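Local atomic coordinates of Lmo1076 protein (Listeria monocytogenes serovar 1/2a, PDB entry 3FI7), a protein that hydrolyses cell-wall peptidoglycan as a virulence-associated autolysin, an N-acetylglucosaminidase of family GH73, this chain being its catalytic domain. Residues Lys47-Met55 with Trp142-Thr153. Residues are numbered along the deposited sequence; the frame is centred on the assembly and turned at random.
Sequences KYNLYPSVM and WRENAKTYKDAT
Tyr51 wedges its ring between Arg143 and Tyr149, tying the turn that joins helices 29-47 and 52-63 to the loop and capped start of helix 149-156 in this lysozyme-clan glucosaminidase domain. Both faces of the ring are packed by CH-pi contacts: Tyr149 CA sits over its centre, 3.9 Å from the centroid, while Arg143 CG covers the opposite face nearer the rim. With CG anti to the carbonyl carbon (chi1 -76°), the phenol reaches the loop and its OH donates to Ala146 O at 2.7 Å, approaching from above the carbonyl plane. Ala152 CB, 4.0 Å from Tyr51 CD2, and Val54 CG2 extend the buried apolar layer. At the start of helix 149-156, Thr148 and Asp151 form a capping box.

Toward solvent the contact thins to polar links. The firm one is Arg143 N to O of Asn49 (3.0 Å), which closes a Schellman motif; Asn49 ND2 makes a weak, bent bond (124°) to OE2 of the exposed Glu144, whose OE1 pairs with Arg128. Arg143 lays its guanidinium over Tyr51, planes 29° apart and NE 3.6 Å from CE1, and reaches Asp183 O through NH2; a water bridges its NH1 to Leu50 O, 2.8 Å from each.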
loop_
_atom_site.group_PDB
_atom_site.type_symbol
_atom_site.label_atom_id
_atom_site.label_comp_id
_atom_site.label_asym_id
_atom_site.label_seq_id
_atom_site.Cartn_x
_atom_site.Cartn_y
_atom_site.Cartn_z
ATOM N N LYS A 47 10.384 6.814 -9.530
ATOM C CA LYS A 47 9.927 7.907 -10.378
ATOM C C LYS A 47 9.400 9.111 -9.575
ATOM O O LYS A 47 9.604 10.254 -9.966
ATOM C CB LYS A 47 8.857 7.388 -11.336
ATOM C CG LYS A 47 8.172 8.445 -12.165
ATOM C CD LYS A 47 7.161 7.789 -13.088
ATOM C CE LYS A 47 6.317 8.814 -13.813
ATOM N NZ LYS A 47 5.296 8.137 -14.663
ATOM N N TYR A 48 8.736 8.850 -8.452
ATOM C CA TYR A 48 8.174 9.916 -7.621
ATOM C C TYR A 48 8.953 10.164 -6.326
ATOM O O TYR A 48 8.489 10.901 -5.456
ATOM C CB TYR A 48 6.710 9.617 -7.286
ATOM C CG TYR A 48 5.801 9.620 -8.490
ATOM C CD1 TYR A 48 5.167 10.785 -8.904
ATOM C CD2 TYR A 48 5.584 8.461 -9.218
ATOM C CE1 TYR A 48 4.338 10.792 -10.007
ATOM C CE2 TYR A 48 4.761 8.460 -10.324
ATOM C CZ TYR A 48 4.138 9.626 -10.715
ATOM O OH TYR A 48 3.312 9.623 -11.819
ATOM N N ASN A 49 10.130 9.548 -6.209
ATOM C CA ASN A 49 10.987 9.652 -5.015
ATOM C C ASN A 49 10.271 9.474 -3.658
ATOM O O ASN A 49 10.294 10.360 -2.807
ATOM C CB ASN A 49 11.822 10.942 -5.039
ATOM C CG ASN A 49 13.087 10.836 -4.188
ATOM O OD1 ASN A 49 13.678 9.760 -4.069
ATOM N ND2 ASN A 49 13.499 11.950 -3.587
ATOM N N LEU A 50 9.642 8.315 -3.476
ATOM C CA LEU A 50 8.956 7.960 -2.236
ATOM C C LEU A 50 9.520 6.637 -1.710
ATOM O O LEU A 50 10.302 5.983 -2.400
ATOM C CB LEU A 50 7.465 7.795 -2.508
ATOM C CG LEU A 50 6.746 8.942 -3.219
ATOM C CD1 LEU A 50 5.308 8.548 -3.533
ATOM C CD2 LEU A 50 6.776 10.188 -2.359
ATOM N N TYR A 51 9.131 6.236 -0.499
ATOM C CA TYR A 51 9.518 4.909 0.016
ATOM C C TYR A 51 8.577 3.809 -0.479
ATOM O O TYR A 51 7.375 3.842 -0.198
ATOM C CB TYR A 51 9.521 4.872 1.550
ATOM C CG TYR A 51 10.694 5.550 2.214
ATOM C CD1 TYR A 51 11.911 4.898 2.339
ATOM C CD2 TYR A 51 10.577 6.844 2.736
ATOM C CE1 TYR A 51 12.993 5.514 2.955
ATOM C CE2 TYR A 51 11.647 7.467 3.352
ATOM C CZ TYR A 51 12.859 6.798 3.454
ATOM O OH TYR A 51 13.936 7.405 4.066
ATOM N N PRO A 52 9.122 2.819 -1.199
ATOM C CA PRO A 52 8.337 1.653 -1.625
ATOM C C PRO A 52 7.774 0.894 -0.419
ATOM O O PRO A 52 6.677 0.331 -0.482
ATOM C CB PRO A 52 9.370 0.768 -2.340
ATOM C CG PRO A 52 10.482 1.653 -2.689
ATOM C CD PRO A 52 10.512 2.768 -1.681
ATOM N N SER A 53 8.525 0.869 0.675
ATOM C CA SER A 53 8.079 0.142 1.855
ATOM C C SER A 53 6.806 0.777 2.390
ATOM O O SER A 53 5.907 0.090 2.858
ATOM C CB SER A 53 9.155 0.139 2.938
ATOM O OG SER A 53 9.506 1.464 3.285
ATOM N N VAL A 54 6.733 2.099 2.312
ATOM C CA VAL A 54 5.579 2.816 2.829
ATOM C C VAL A 54 4.377 2.633 1.892
ATOM O O VAL A 54 3.239 2.475 2.341
ATOM C CB VAL A 54 5.915 4.307 3.043
ATOM C CG1 VAL A 54 4.664 5.115 3.369
ATOM C CG2 VAL A 54 6.965 4.447 4.148
ATOM N N MET A 55 4.637 2.626 0.590
ATOM C CA MET A 55 3.573 2.392 -0.389
ATOM C C MET A 55 2.970 0.986 -0.285
ATOM O O MET A 55 1.749 0.806 -0.357
ATOM C CB MET A 55 4.081 2.621 -1.814
ATOM C CG MET A 55 3.004 2.374 -2.873
ATOM S SD MET A 55 3.568 2.574 -4.582
ATOM C CE MET A 55 3.371 4.341 -4.797
ATOM N N TRP A 142 8.104 12.626 1.524
ATOM C CA TRP A 142 9.002 12.626 0.377
ATOM C C TRP A 142 10.351 12.107 0.833
ATOM O O TRP A 142 10.833 12.450 1.911
ATOM C CB TRP A 142 9.164 14.022 -0.243
ATOM C CG TRP A 142 7.895 14.635 -0.731
ATOM C CD1 TRP A 142 6.703 13.998 -0.960
ATOM C CD2 TRP A 142 7.692 16.009 -1.085
ATOM N NE1 TRP A 142 5.768 14.899 -1.418
ATOM C CE2 TRP A 142 6.348 16.139 -1.504
ATOM C CE3 TRP A 142 8.512 17.145 -1.080
ATOM C CZ2 TRP A 142 5.806 17.361 -1.915
ATOM C CZ3 TRP A 142 7.975 18.360 -1.490
ATOM C CH2 TRP A 142 6.632 18.458 -1.899
ATOM N N ARG A 143 10.970 11.287 0.003
ATOM C CA ARG A 143 12.202 10.641 0.403
ATOM C C ARG A 143 13.340 11.636 0.654
ATOM O O ARG A 143 14.182 11.400 1.521
ATOM C CB ARG A 143 12.596 9.571 -0.614
ATOM C CG ARG A 143 13.471 8.525 -0.007
ATOM C CD ARG A 143 13.535 7.263 -0.825
ATOM N NE ARG A 143 14.511 6.367 -0.218
ATOM C CZ ARG A 143 14.751 5.134 -0.633
ATOM N NH1 ARG A 143 14.079 4.639 -1.669
ATOM N NH2 ARG A 143 15.652 4.399 -0.004
ATOM N N GLU A 144 13.361 12.750 -0.079
ATOM C CA GLU A 144 14.394 13.766 0.146
ATOM C C GLU A 144 14.218 14.529 1.466
ATOM O O GLU A 144 15.109 15.269 1.865
ATOM C CB GLU A 144 14.529 14.742 -1.039
ATOM C CG GLU A 144 13.356 15.717 -1.234
ATOM C CD GLU A 144 12.220 15.127 -2.070
ATOM O OE1 GLU A 144 11.453 15.917 -2.659
ATOM O OE2 GLU A 144 12.087 13.880 -2.139
ATOM N N ASN A 145 13.088 14.341 2.146
ATOM C CA ASN A 145 12.872 14.975 3.451
ATOM C C ASN A 145 12.772 13.988 4.613
ATOM O O ASN A 145 12.708 14.396 5.769
ATOM C CB ASN A 145 11.594 15.816 3.450
ATOM C CG ASN A 145 11.653 16.979 2.486
ATOM O OD1 ASN A 145 12.712 17.556 2.250
ATOM N ND2 ASN A 145 10.503 17.334 1.925
ATOM N N ALA A 146 12.713 12.697 4.315
ATOM C CA ALA A 146 12.519 11.706 5.371
ATOM C C ALA A 146 13.752 10.825 5.513
ATOM O O ALA A 146 14.048 10.029 4.628
ATOM C CB ALA A 146 11.278 10.863 5.089
ATOM N N LYS A 147 14.476 10.972 6.620
ATOM C CA LYS A 147 15.712 10.214 6.809
ATOM C C LYS A 147 15.449 8.711 6.769
ATOM O O LYS A 147 16.171 7.959 6.121
ATOM C CB LYS A 147 16.404 10.604 8.118
ATOM C CG LYS A 147 17.055 11.975 8.081
ATOM C CD LYS A 147 17.647 12.356 9.429
ATOM C CE LYS A 147 18.259 13.752 9.387
ATOM N NZ LYS A 147 18.859 14.146 10.695
ATOM N N THR A 148 14.408 8.278 7.469
ATOM C CA THR A 148 13.994 6.885 7.426
ATOM C C THR A 148 12.511 6.817 7.111
ATOM O O THR A 148 11.810 7.834 7.143
ATOM C CB THR A 148 14.207 6.184 8.772
ATOM O OG1 THR A 148 13.255 6.684 9.714
ATOM C CG2 THR A 148 15.620 6.430 9.297
ATOM N N TYR A 149 12.031 5.611 6.841
ATOM C CA TYR A 149 10.625 5.415 6.533
ATOM C C TYR A 149 9.730 5.820 7.704
ATOM O O TYR A 149 8.582 6.207 7.506
ATOM C CB TYR A 149 10.364 3.965 6.134
ATOM C CG TYR A 149 10.531 2.973 7.257
ATOM C CD1 TYR A 149 11.746 2.324 7.468
ATOM C CD2 TYR A 149 9.473 2.671 8.100
ATOM C CE1 TYR A 149 11.895 1.403 8.496
ATOM C CE2 TYR A 149 9.613 1.754 9.125
ATOM C CZ TYR A 149 10.824 1.122 9.317
ATOM O OH TYR A 149 10.954 0.212 10.339
ATOM N N LYS A 150 10.261 5.739 8.921
ATOM C CA LYS A 150 9.506 6.145 10.106
ATOM C C LYS A 150 9.148 7.633 10.107
ATOM O O LYS A 150 8.116 8.028 10.646
ATOM C CB LYS A 150 10.251 5.774 11.386
ATOM C CG LYS A 150 10.311 4.269 11.610
ATOM C CD LYS A 150 10.684 3.928 13.040
ATOM C CE LYS A 150 10.671 2.429 13.241
ATOM N NZ LYS A 150 10.855 2.061 14.661
ATOM N N ASP A 151 9.995 8.460 9.501
ATOM C CA ASP A 151 9.669 9.877 9.368
ATOM C C ASP A 151 8.507 10.025 8.403
ATOM O O ASP A 151 7.615 10.846 8.611
ATOM C CB ASP A 151 10.874 10.670 8.866
ATOM C CG ASP A 151 12.062 10.564 9.803
ATOM O OD1 ASP A 151 13.169 10.211 9.335
ATOM O OD2 ASP A 151 11.877 10.824 11.013
ATOM N N ALA A 152 8.515 9.205 7.355
ATOM C CA ALA A 152 7.463 9.245 6.357
ATOM C C ALA A 152 6.128 8.788 6.939
ATOM O O ALA A 152 5.113 9.445 6.729
ATOM C CB ALA A 152 7.841 8.412 5.149
ATOM N N THR A 153 6.123 7.676 7.677
ATOM C CA THR A 153 4.864 7.168 8.215
ATOM C C THR A 153 4.317 8.153 9.253
ATOM O O THR A 153 3.117 8.435 9.280
ATOM C CB THR A 153 4.988 5.747 8.818
ATOM O OG1 THR A 153 5.914 5.760 9.909
ATOM C CG2 THR A 153 5.459 4.739 7.760
HETATM O O HOH W 1 12.475 5.175 -3.921
#